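Local structure of putative fumarylpyruvate hydrolase (Burkholderia cenocepacia, 4MAQ) at residues I183-V186 / P187-I190; G177-A180 / D181-W184. The protein is a putative hydrolase of the fumarylacetoacetate hydrolase family, a strand-rich protein found as a two-chain assembly. One frame throughout, in Å; residues are numbered along the deposited sequence.

Contact 1: I183-V186 / P187-I190; sequences IWPV and PDVI
In Trp184 and Asp188 alike, the first torsion turns CG anti to the carbonyl carbon (chi1 -71° and -65°), and the indole and the carboxylate are thereby swung against each other across the start of a helix. Asp188 CB meets the ring obliquely, 3.6 Å from Trp184 CE3. The two side chains cross at about a right angle, with the ring and carboxylate planes 68° apart. One oxygen of the carboxylate, Asp188 OD2, comes within 3.2 Å of Pro185 CG and is almost as close to Pro185 CD. The stretch illustrates how proline can open a helix: Pro185 sits at the N-cap of helix 186-196, and Pro187 falls within the first turn, where a backbone N-H is not needed for bonding inside the helix. Pro185 has no side-chain group to cap the first-turn amides; its carbonyl, as at any N-cap, takes the amides further on. Pro185 O receives Val189 N at 3.0 Å in a good bond and Asp188 N at 3.0 Å in a weak, bent one. Val186 O takes Ile190 N at 2.9 Å, nearly straight. The negative charge of Asp188 lies in this first turn, where the helix dipole would probably stabilise it. Two apolar contacts join the loop and helix: Val189 CG2 packs 3.9 Å from Trp184 CB, and Ile190 CD1 reaches Val186 CG1 at 3.8 Å. Val189 and Ile190 also rest on Ile205 of strand 204-206, while Ala107 of helix 104-107 meets Pro187 and Ile190. The polar edge of the indole is satisfied by Glu57, whose backbone oxygen accepts from Trp184 NE1; Arg56 makes a cation-pi contact with the ring, and Tyr192 meets it edge-to-face.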
loop_
_atom_site.group_PDB
_atom_site.type_symbol
_atom_site.label_atom_id
_atom_site.label_comp_id
_atom_site.label_asym_id
_atom_site.label_seq_id
_atom_site.Cartn_x
_atom_site.Cartn_y
_atom_site.Cartn_z
ATOM N N ILE B 183 18.812 -14.440 -5.376
ATOM C CA ILE B 183 20.022 -13.813 -4.822
ATOM C C ILE B 183 19.942 -13.899 -3.302
ATOM O O ILE B 183 20.846 -14.455 -2.669
ATOM C CB ILE B 183 20.196 -12.366 -5.323
ATOM C CG1 ILE B 183 20.442 -12.372 -6.835
ATOM C CG2 ILE B 183 21.340 -11.682 -4.584
ATOM C CD1 ILE B 183 20.404 -11.005 -7.489
ATOM N N TRP B 184 18.847 -13.380 -2.734
ATOM C CA TRP B 184 18.535 -13.570 -1.327
ATOM C C TRP B 184 17.446 -14.622 -1.202
ATOM O O TRP B 184 16.362 -14.418 -1.718
ATOM C CB TRP B 184 18.058 -12.247 -0.715
ATOM C CG TRP B 184 19.173 -11.239 -0.581
ATOM C CD1 TRP B 184 19.419 -10.147 -1.386
ATOM C CD2 TRP B 184 20.217 -11.254 0.403
ATOM N NE1 TRP B 184 20.547 -9.476 -0.939
ATOM C CE2 TRP B 184 21.048 -10.128 0.157
ATOM C CE3 TRP B 184 20.516 -12.098 1.490
ATOM C CZ2 TRP B 184 22.164 -9.828 0.959
ATOM C CZ3 TRP B 184 21.618 -11.803 2.281
ATOM C CH2 TRP B 184 22.434 -10.678 2.005
ATOM N N PRO B 185 17.731 -15.730 -0.505
ATOM C CA PRO B 185 16.702 -16.745 -0.326
ATOM C C PRO B 185 15.550 -16.261 0.539
ATOM O O PRO B 185 15.641 -15.235 1.222
ATOM C CB PRO B 185 17.417 -17.909 0.354
ATOM C CG PRO B 185 18.748 -17.412 0.775
ATOM C CD PRO B 185 19.026 -16.100 0.099
ATOM N N VAL B 186 14.476 -17.038 0.528
ATOM C CA VAL B 186 13.254 -16.656 1.221
ATOM C C VAL B 186 13.478 -16.302 2.707
ATOM O O VAL B 186 12.973 -15.277 3.153
ATOM C CB VAL B 186 12.170 -17.746 1.027
ATOM C CG1 VAL B 186 10.989 -17.537 1.970
ATOM C CG2 VAL B 186 11.730 -17.771 -0.432
ATOM N N PRO B 187 14.265 -17.109 3.474
ATOM C CA PRO B 187 14.433 -16.744 4.896
ATOM C C PRO B 187 15.079 -15.361 5.077
ATOM O O PRO B 187 14.722 -14.635 6.019
ATOM C CB PRO B 187 15.372 -17.835 5.452
ATOM C CG PRO B 187 15.213 -18.994 4.529
ATOM C CD PRO B 187 14.885 -18.417 3.172
ATOM N N ASP B 188 16.009 -14.998 4.193
ATOM C CA ASP B 188 16.649 -13.679 4.280
ATOM C C ASP B 188 15.726 -12.564 3.831
ATOM O O ASP B 188 15.738 -11.498 4.405
ATOM C CB ASP B 188 17.932 -13.621 3.474
ATOM C CG ASP B 188 18.976 -14.537 4.018
ATOM O OD1 ASP B 188 19.437 -14.275 5.122
ATOM O OD2 ASP B 188 19.294 -15.512 3.351
ATOM N N VAL B 189 14.910 -12.823 2.813
ATOM C CA VAL B 189 13.929 -11.834 2.389
ATOM C C VAL B 189 12.959 -11.524 3.542
ATOM O O VAL B 189 12.686 -10.352 3.837
ATOM C CB VAL B 189 13.186 -12.295 1.126
ATOM C CG1 VAL B 189 12.083 -11.309 0.792
ATOM C CG2 VAL B 189 14.174 -12.340 -0.036
ATOM N N ILE B 190 12.465 -12.577 4.197
ATOM C CA ILE B 190 11.574 -12.418 5.345
ATOM C C ILE B 190 12.258 -11.590 6.431
ATOM O O ILE B 190 11.674 -10.662 6.978
ATOM C CB ILE B 190 11.146 -13.782 5.905
ATOM C CG1 ILE B 190 10.191 -14.468 4.914
ATOM C CG2 ILE B 190 10.565 -13.656 7.307
ATOM C CD1 ILE B 190 9.970 -15.929 5.208
#

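Contact 2: G177-A180 / D181-W184; sequences GDLA and DMIW
The flat peptide carbonyls of Asp178 and Leu179 each take an amide N-H, of Asp181 and Met182 respectively, from above their planes. Asp181 N bonds to Asp178 O at 2.9 Å from 48° out of the carbonyl plane, and Met182 N bonds to Leu179 O at 3.2 Å from 54° out. The Asp178 carboxylate works differently: its OD1 accepts Ala180 N at 2.9 Å through the anti lone pair, the one turned away from OD2. With CG anti to the backbone N (chi1 -165°), the group reaches forward along the chain to that amide. OD1 has a second donor in the backbone N of Gly163, so two bonds grip this one oxygen and probably limit the rotation of the group. The Asp181 carboxylate makes a looser contact, OD2 lying 3.9 Å from Asp178 CB. Asp178 OD1 and Asp181 OD2 stay 5.3 Å apart, a spacing that probably softens the repulsion of like charges. Leu179 and Met182 run side by side, pointing the same way. Met182 CG passes 3.4 Å from Leu179 O, and the extended thioether chain carries CE to 4.1 Å from Leu179 CD2; both side chains reach Leu91 of strand 85-95. A water donates to Met182 O at 2.7 Å and, weakly, to Ala180 O. Successive bonds from an amide to the carbonyl three residues back define a 3-10 turn, here opened by an Asx turn at Asp178 where strand 172-178, an outermost strand of its mixed sheet within this chain, comes to an end.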
loop_
_atom_site.group_PDB
_atom_site.type_symbol
_atom_site.label_atom_id
_atom_site.label_comp_id
_atom_site.label_asym_id
_atom_site.label_seq_id
_atom_site.Cartn_x
_atom_site.Cartn_y
_atom_site.Cartn_z
ATOM N N GLY B 177 13.198 -19.872 -15.229
ATOM C CA GLY B 177 14.348 -19.910 -14.380
ATOM C C GLY B 177 14.170 -20.956 -13.307
ATOM O O GLY B 177 13.328 -21.849 -13.425
ATOM N N ASP B 178 14.989 -20.868 -12.262
ATOM C CA ASP B 178 14.923 -21.837 -11.181
ATOM C C ASP B 178 14.934 -21.085 -9.866
ATOM O O ASP B 178 15.653 -20.095 -9.723
ATOM C CB ASP B 178 16.085 -22.831 -11.250
ATOM C CG ASP B 178 15.854 -24.044 -10.376
ATOM O OD1 ASP B 178 16.041 -23.932 -9.144
ATOM O OD2 ASP B 178 15.468 -25.107 -10.905
ATOM N N LEU B 179 14.127 -21.533 -8.903
ATOM C CA LEU B 179 14.097 -20.907 -7.578
ATOM C C LEU B 179 15.477 -20.812 -6.938
ATOM O O LEU B 179 15.715 -19.919 -6.136
ATOM C CB LEU B 179 13.165 -21.661 -6.628
ATOM C CG LEU B 179 11.688 -21.791 -6.982
ATOM C CD1 LEU B 179 11.032 -22.592 -5.881
ATOM C CD2 LEU B 179 11.051 -20.402 -7.161
ATOM N N ALA B 180 16.370 -21.739 -7.297
ATOM C CA ALA B 180 17.709 -21.774 -6.723
ATOM C C ALA B 180 18.533 -20.563 -7.113
ATOM O O ALA B 180 19.583 -20.314 -6.512
ATOM C CB ALA B 180 18.433 -23.038 -7.142
ATOM N N ASP B 181 18.073 -19.809 -8.112
ATOM C CA ASP B 181 18.820 -18.666 -8.572
ATOM C C ASP B 181 18.485 -17.364 -7.850
ATOM O O ASP B 181 19.047 -16.307 -8.172
ATOM C CB ASP B 181 18.725 -18.562 -10.079
ATOM C CG ASP B 181 19.490 -19.686 -10.759
ATOM O OD1 ASP B 181 20.625 -20.016 -10.339
ATOM O OD2 ASP B 181 18.958 -20.263 -11.689
ATOM N N MET B 182 17.608 -17.445 -6.850
ATOM C CA MET B 182 17.358 -16.286 -5.991
ATOM C C MET B 182 18.659 -15.765 -5.388
ATOM O O MET B 182 19.503 -16.544 -4.921
ATOM C CB MET B 182 16.427 -16.657 -4.865
ATOM C CG MET B 182 14.994 -16.742 -5.255
ATOM S SD MET B 182 14.084 -17.135 -3.761
ATOM C CE MET B 182 12.559 -17.640 -4.519
ATOM N N ILE B 183 18.812 -14.440 -5.376
ATOM C CA ILE B 183 20.022 -13.813 -4.822
ATOM C C ILE B 183 19.942 -13.899 -3.302
ATOM O O ILE B 183 20.846 -14.455 -2.669
ATOM C CB ILE B 183 20.196 -12.366 -5.323
ATOM C CG1 ILE B 183 20.442 -12.372 -6.835
ATOM C CG2 ILE B 183 21.340 -11.682 -4.584
ATOM C CD1 ILE B 183 20.404 -11.005 -7.489
ATOM N N TRP B 184 18.847 -13.380 -2.734
ATOM C CA TRP B 184 18.535 -13.570 -1.327
ATOM C C TRP B 184 17.446 -14.622 -1.202
ATOM O O TRP B 184 16.362 -14.418 -1.718
ATOM C CB TRP B 184 18.058 -12.247 -0.715
ATOM C CG TRP B 184 19.173 -11.239 -0.581
ATOM C CD1 TRP B 184 19.419 -10.147 -1.386
ATOM C CD2 TRP B 184 20.217 -11.254 0.403
ATOM N NE1 TRP B 184 20.547 -9.476 -0.939
ATOM C CE2 TRP B 184 21.048 -10.128 0.157
ATOM C CE3 TRP B 184 20.516 -12.098 1.490
ATOM C CZ2 TRP B 184 22.164 -9.828 0.959
ATOM C CZ3 TRP B 184 21.618 -11.803 2.281
ATOM C CH2 TRP B 184 22.434 -10.678 2.005
HETATM O O HOH W 1 19.042 -18.767 -3.434
#

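In the fold
Along the chain contact 2 comes first and contact 1 follows, the two sharing Ile183 and Trp184, with centres about 10 Å apart. Together they trace one connection, from the end of strand 172-178 through a short turn and loop to the opening of helix 186-196. Both lie on the same side of the chain's centre, about 15 to 16 Å from it, and within the range of the fumarylacetoacetate hydrolase family. Contact 2 leaves a strand of one mixed sheet, and contact 1 enters a helix packed on strand 204-206 of the larger mixed sheet, so the connection runs from one sheet to a helix lying on the other. Between the two turns, Asn42 bonds to the shared residues and ties the connection to the loop after strand 36-39.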